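Local atomic coordinates of GTN Reductase (Agrobacterium tumefaciens, PDB entry 5N6G), a protein that probably reduces activated carbon-carbon double bonds with a bound FMN, as an ene-reductase of the Old Yellow Enzyme family. Residues 2-6 and 16-20; 122-126 and 237-241. All coordinates share one frame; numbering follows the deposited sequence.

Contact 1. Residues 2-6 and 16-20; sequences TSLFE and ANRIV
The methyl CG2 of T2 lies over the centre of one face of the R18 guanidinium, 3.4 Å from CZ. CG2 stands anti to the backbone N (OG1 takes chi1 -52°), which turns the methyl inward, and a small apolar group suits the flat, weakly hydrated face of an arginine. S3 acts mainly through its backbone, its O packing against R18 CD; its OG accepts from the N of F5 in an ST turn, and its N donates to E6 OE1, so the hydroxyl holds the middle of the type I beta turn from S3 to E6 and the carboxylate ties its last residue back to its first. L4 supplies the main link: its O accepts from R18 N at 3.0 Å. The L4 side chain meets that of I19 at about a right angle, CG resting 3.7 Å from I19 CG1, two buried branched apolar side chains; L4 also touches A313, I314 and V317 of helix 310-318. The CB of F5 points away from 16-20, yet ring atom CE1 reaches I19 CD1 at 3.7 Å, and the ring also touches L341 of helix 337-343. At E6 the backbone O approaches the guanidinium edge in its plane, but the bond from R18 NE is weak (3.2 Å, 129°); N17 CA-H also points to this oxygen. The long arginine, extended from CG to NE, passes the turn; NH2 bonds P7 O and NH1 bonds D323 O. N17 OD1 accepts from I19 N on a lone pair, forming an Asx turn that leads into strand 19-21. The contact closes the loop carrying short strands 8-10 and 13-15, at the start of the first strand of the eight-stranded TIM barrel, beside strand 324-327; an N-terminal hairpin there is a feature of the Old Yellow Enzyme family.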
loop_
_atom_site.group_PDB
_atom_site.type_symbol
_atom_site.label_atom_id
_atom_site.label_comp_id
_atom_site.label_asym_id
_atom_site.label_seq_id
_atom_site.Cartn_x
_atom_site.Cartn_y
_atom_site.Cartn_z
ATOM N N THR A 2 -16.942 16.989 11.709
ATOM C CA THR A 2 -15.743 16.200 11.983
ATOM C C THR A 2 -14.499 16.968 11.561
ATOM O O THR A 2 -14.460 17.572 10.493
ATOM C CB THR A 2 -15.786 14.865 11.261
ATOM O OG1 THR A 2 -17.026 14.212 11.551
ATOM C CG2 THR A 2 -14.632 13.972 11.732
ATOM N N SER A 3 -13.474 16.916 12.400
ATOM C CA SER A 3 -12.220 17.609 12.167
ATOM C C SER A 3 -11.143 16.608 11.769
ATOM O O SER A 3 -11.128 15.477 12.247
ATOM C CB SER A 3 -11.785 18.347 13.428
ATOM O OG SER A 3 -10.464 18.823 13.340
ATOM N N LEU A 4 -10.228 17.062 10.910
ATOM C CA LEU A 4 -9.027 16.300 10.576
ATOM C C LEU A 4 -8.242 15.909 11.822
ATOM O O LEU A 4 -7.516 14.903 11.813
ATOM C CB LEU A 4 -8.145 17.147 9.647
ATOM C CG LEU A 4 -6.847 16.550 9.080
ATOM C CD1 LEU A 4 -7.148 15.378 8.183
ATOM C CD2 LEU A 4 -6.053 17.610 8.317
ATOM N N PHE A 5 -8.352 16.697 12.882
ATOM C CA PHE A 5 -7.526 16.534 14.063
ATOM C C PHE A 5 -8.188 15.696 15.139
ATOM O O PHE A 5 -7.540 15.389 16.140
ATOM C CB PHE A 5 -7.132 17.922 14.590
ATOM C CG PHE A 5 -6.412 18.738 13.556
ATOM C CD1 PHE A 5 -5.102 18.443 13.217
ATOM C CD2 PHE A 5 -7.052 19.768 12.894
ATOM C CE1 PHE A 5 -4.441 19.171 12.239
ATOM C CE2 PHE A 5 -6.399 20.498 11.916
ATOM C CZ PHE A 5 -5.096 20.198 11.585
ATOM N N GLU A 6 -9.415 15.251 14.933
ATOM C CA GLU A 6 -10.043 14.500 16.006
ATOM C C GLU A 6 -9.948 12.999 15.767
ATOM O O GLU A 6 -9.678 12.536 14.654
ATOM C CB GLU A 6 -11.503 14.931 16.168
ATOM C CG GLU A 6 -12.483 14.253 15.271
ATOM C CD GLU A 6 -13.881 14.850 15.404
ATOM O OE1 GLU A 6 -14.070 16.012 14.992
ATOM O OE2 GLU A 6 -14.780 14.165 15.939
ATOM N N ALA A 16 -5.748 8.396 16.896
ATOM C CA ALA A 16 -5.778 9.636 17.682
ATOM C C ALA A 16 -6.153 10.843 16.839
ATOM O O ALA A 16 -6.564 11.870 17.390
ATOM C CB ALA A 16 -4.424 9.889 18.341
ATOM N N ASN A 17 -5.998 10.752 15.525
ATOM C CA ASN A 17 -6.358 11.818 14.608
ATOM C C ASN A 17 -6.516 11.198 13.233
ATOM O O ASN A 17 -6.290 10.001 13.038
ATOM C CB ASN A 17 -5.322 12.948 14.611
ATOM C CG ASN A 17 -3.954 12.486 14.169
ATOM O OD1 ASN A 17 -3.764 12.065 13.023
ATOM N ND2 ASN A 17 -2.979 12.585 15.069
ATOM N N ARG A 18 -6.903 12.026 12.267
ATOM C CA ARG A 18 -7.233 11.540 10.942
ATOM C C ARG A 18 -6.167 11.896 9.914
ATOM O O ARG A 18 -6.446 11.925 8.716
ATOM C CB ARG A 18 -8.612 12.058 10.540
ATOM C CG ARG A 18 -9.692 11.418 11.400
ATOM C CD ARG A 18 -10.905 12.311 11.539
ATOM N NE ARG A 18 -11.892 11.726 12.459
ATOM C CZ ARG A 18 -12.961 11.034 12.079
ATOM N NH1 ARG A 18 -13.210 10.823 10.791
ATOM N NH2 ARG A 18 -13.784 10.544 12.998
ATOM N N ILE A 19 -4.933 12.097 10.361
ATOM C CA ILE A 19 -3.798 12.356 9.485
ATOM C C ILE A 19 -3.015 11.049 9.403
ATOM O O ILE A 19 -2.498 10.562 10.412
ATOM C CB ILE A 19 -2.933 13.514 10.015
ATOM C CG1 ILE A 19 -3.688 14.845 9.960
ATOM C CG2 ILE A 19 -1.649 13.678 9.210
ATOM C CD1 ILE A 19 -3.203 15.886 10.978
ATOM N N VAL A 20 -2.976 10.448 8.224
ATOM C CA VAL A 20 -2.383 9.136 8.011
ATOM C C VAL A 20 -1.079 9.303 7.243
ATOM O O VAL A 20 -0.983 10.127 6.329
ATOM C CB VAL A 20 -3.383 8.236 7.261
ATOM C CG1 VAL A 20 -2.800 6.874 6.916
ATOM C CG2 VAL A 20 -4.660 8.092 8.081
#

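Contact 2. Residues 122-126 and 237-241; sequences ITAKS and ANDIF
D239 and K125 are joined by the one clear direct hydrogen bond: K125 N donates to D239 OD2 at 2.9 Å and is nearly straight, at 167°. The amide meets the oxygen from well above the carboxylate plane, 51° out of it. CG of D239 is anti to its own N (chi1 -157°), which carries the short acidic side chain across to the other loop. A water strengthens this grip, donating to OD2 at 2.8 Å and to T123 O at 2.9 Å, so the same carboxylate oxygen receives two hydrogens.

Among the remaining polar atoms, S126 OG stands 2.9 Å from N238 OD1 in one of the two conformers of S126, so this approach is doubtful. The other end of that amide is anchored elsewhere, ND2 donating to N181 O, which fixes the asparagine's orientation.

Van der Waals contact is slight. CB of K125 lies 3.4 Å from D239 OD2, while the lysine chain leads away along the surface; the small A124 lets the loops approach, its CB 4.4 Å from D239 CB.

The contact ties the loop ahead of strand 127-131 to the one that follows barrel strand 227-231 and precedes helix 245-256, with I104 against A124 and Y183 against N238.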
loop_
_atom_site.group_PDB
_atom_site.type_symbol
_atom_site.label_atom_id
_atom_site.label_comp_id
_atom_site.label_asym_id
_atom_site.label_seq_id
_atom_site.Cartn_x
_atom_site.Cartn_y
_atom_site.Cartn_z
ATOM N N ILE A 122 2.651 -11.169 -19.658
ATOM C CA ILE A 122 2.821 -9.904 -20.379
ATOM C C ILE A 122 3.844 -9.076 -19.605
ATOM O O ILE A 122 3.584 -8.674 -18.463
ATOM C CB ILE A 122 1.501 -9.136 -20.519
ATOM C CG1 ILE A 122 0.451 -10.018 -21.197
ATOM C CG2 ILE A 122 1.733 -7.869 -21.351
ATOM C CD1 ILE A 122 -0.957 -9.456 -21.077
ATOM N N THR A 123 5.004 -8.848 -20.220
ATOM C CA THR A 123 6.074 -8.094 -19.583
ATOM C C THR A 123 5.673 -6.628 -19.419
ATOM O O THR A 123 5.106 -6.019 -20.332
ATOM C CB THR A 123 7.354 -8.187 -20.410
ATOM O OG1 THR A 123 7.701 -9.564 -20.634
ATOM C CG2 THR A 123 8.516 -7.494 -19.686
ATOM N N ALA A 124 5.984 -6.067 -18.255
ATOM C CA ALA A 124 5.752 -4.642 -18.016
ATOM C C ALA A 124 6.890 -3.812 -18.572
ATOM O O ALA A 124 8.061 -4.188 -18.460
ATOM C CB ALA A 124 5.636 -4.358 -16.525
ATOM N N LYS A 125 6.539 -2.665 -19.168
ATOM C CA LYS A 125 7.520 -1.643 -19.509
ATOM C C LYS A 125 7.716 -0.814 -18.247
ATOM O O LYS A 125 7.156 0.267 -18.064
ATOM C CB LYS A 125 7.072 -0.804 -20.693
ATOM C CG LYS A 125 8.183 0.130 -21.193
ATOM C CD LYS A 125 7.866 0.683 -22.579
ATOM C CE LYS A 125 8.747 1.879 -22.917
ATOM N NZ LYS A 125 8.019 3.172 -22.737
ATOM N N SER A 126 8.514 -1.369 -17.336
ATOM C CA SER A 126 8.759 -0.783 -16.029
ATOM C C SER A 126 10.219 -1.020 -15.672
ATOM O O SER A 126 10.933 -1.770 -16.344
ATOM C CB SER A 126 7.835 -1.383 -14.958
ATOM O OG SER A 126 7.856 -0.613 -13.770
ATOM N N ALA A 237 0.384 3.662 -13.042
ATOM C CA ALA A 237 1.607 3.106 -12.482
ATOM C C ALA A 237 1.902 1.719 -13.044
ATOM O O ALA A 237 1.021 0.869 -13.162
ATOM C CB ALA A 237 1.470 3.025 -10.960
ATOM N N ASN A 238 3.182 1.481 -13.324
ATOM C CA ASN A 238 3.673 0.161 -13.700
ATOM C C ASN A 238 2.950 -0.392 -14.929
ATOM O O ASN A 238 2.700 -1.600 -15.051
ATOM C CB ASN A 238 3.621 -0.780 -12.502
ATOM C CG ASN A 238 4.607 -0.340 -11.428
ATOM O OD1 ASN A 238 5.791 -0.140 -11.730
ATOM N ND2 ASN A 238 4.116 -0.067 -10.226
ATOM N N ASP A 239 2.695 0.497 -15.883
ATOM C CA ASP A 239 2.345 0.139 -17.257
ATOM C C ASP A 239 0.963 -0.497 -17.388
ATOM O O ASP A 239 0.707 -1.193 -18.376
ATOM C CB ASP A 239 3.408 -0.806 -17.840
ATOM C CG ASP A 239 3.464 -0.786 -19.340
ATOM O OD1 ASP A 239 3.126 0.254 -19.946
ATOM O OD2 ASP A 239 3.893 -1.822 -19.935
ATOM N N ILE A 240 0.058 -0.255 -16.447
ATOM C CA ILE A 240 -1.236 -0.931 -16.387
ATOM C C ILE A 240 -2.306 -0.017 -16.971
ATOM O O ILE A 240 -2.145 1.214 -17.007
ATOM C CB ILE A 240 -1.550 -1.354 -14.933
ATOM C CG1 ILE A 240 -2.515 -2.523 -14.909
ATOM C CG2 ILE A 240 -2.071 -0.186 -14.104
ATOM C CD1 ILE A 240 -2.422 -3.330 -13.638
ATOM N N PHE A 241 -3.361 -0.622 -17.523
ATOM C CA PHE A 241 -4.429 0.124 -18.191
ATOM C C PHE A 241 -5.769 -0.569 -17.981
ATOM O O PHE A 241 -5.872 -1.789 -18.087
ATOM C CB PHE A 241 -4.155 0.277 -19.699
ATOM C CG PHE A 241 -5.293 0.865 -20.489
ATOM C CD1 PHE A 241 -5.425 2.243 -20.651
ATOM C CD2 PHE A 241 -6.214 0.041 -21.115
ATOM C CE1 PHE A 241 -6.490 2.774 -21.406
ATOM C CE2 PHE A 241 -7.251 0.565 -21.853
ATOM C CZ PHE A 241 -7.382 1.949 -21.994
HETATM O O HOH W 1 2.774 -4.380 -20.342
#

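Contacts 1 and 2 lie on opposite sides of the chain's centre, their own centres 35 Å apart and their nearest atoms about 19 Å apart, so neither touches the other. They follow in series along one chain, and both belong to the one TIM-barrel domain. Contact 1 has no direct part in the cofactor site: the I19 side chain is about 10 Å from FMN. Contact 2 lies closer to the bound ligand, the N238 side chain about 5 Å from 2-phenylacrylic acid, and its ND2 partner N181 and neighbour Y183 both line that ligand's pocket.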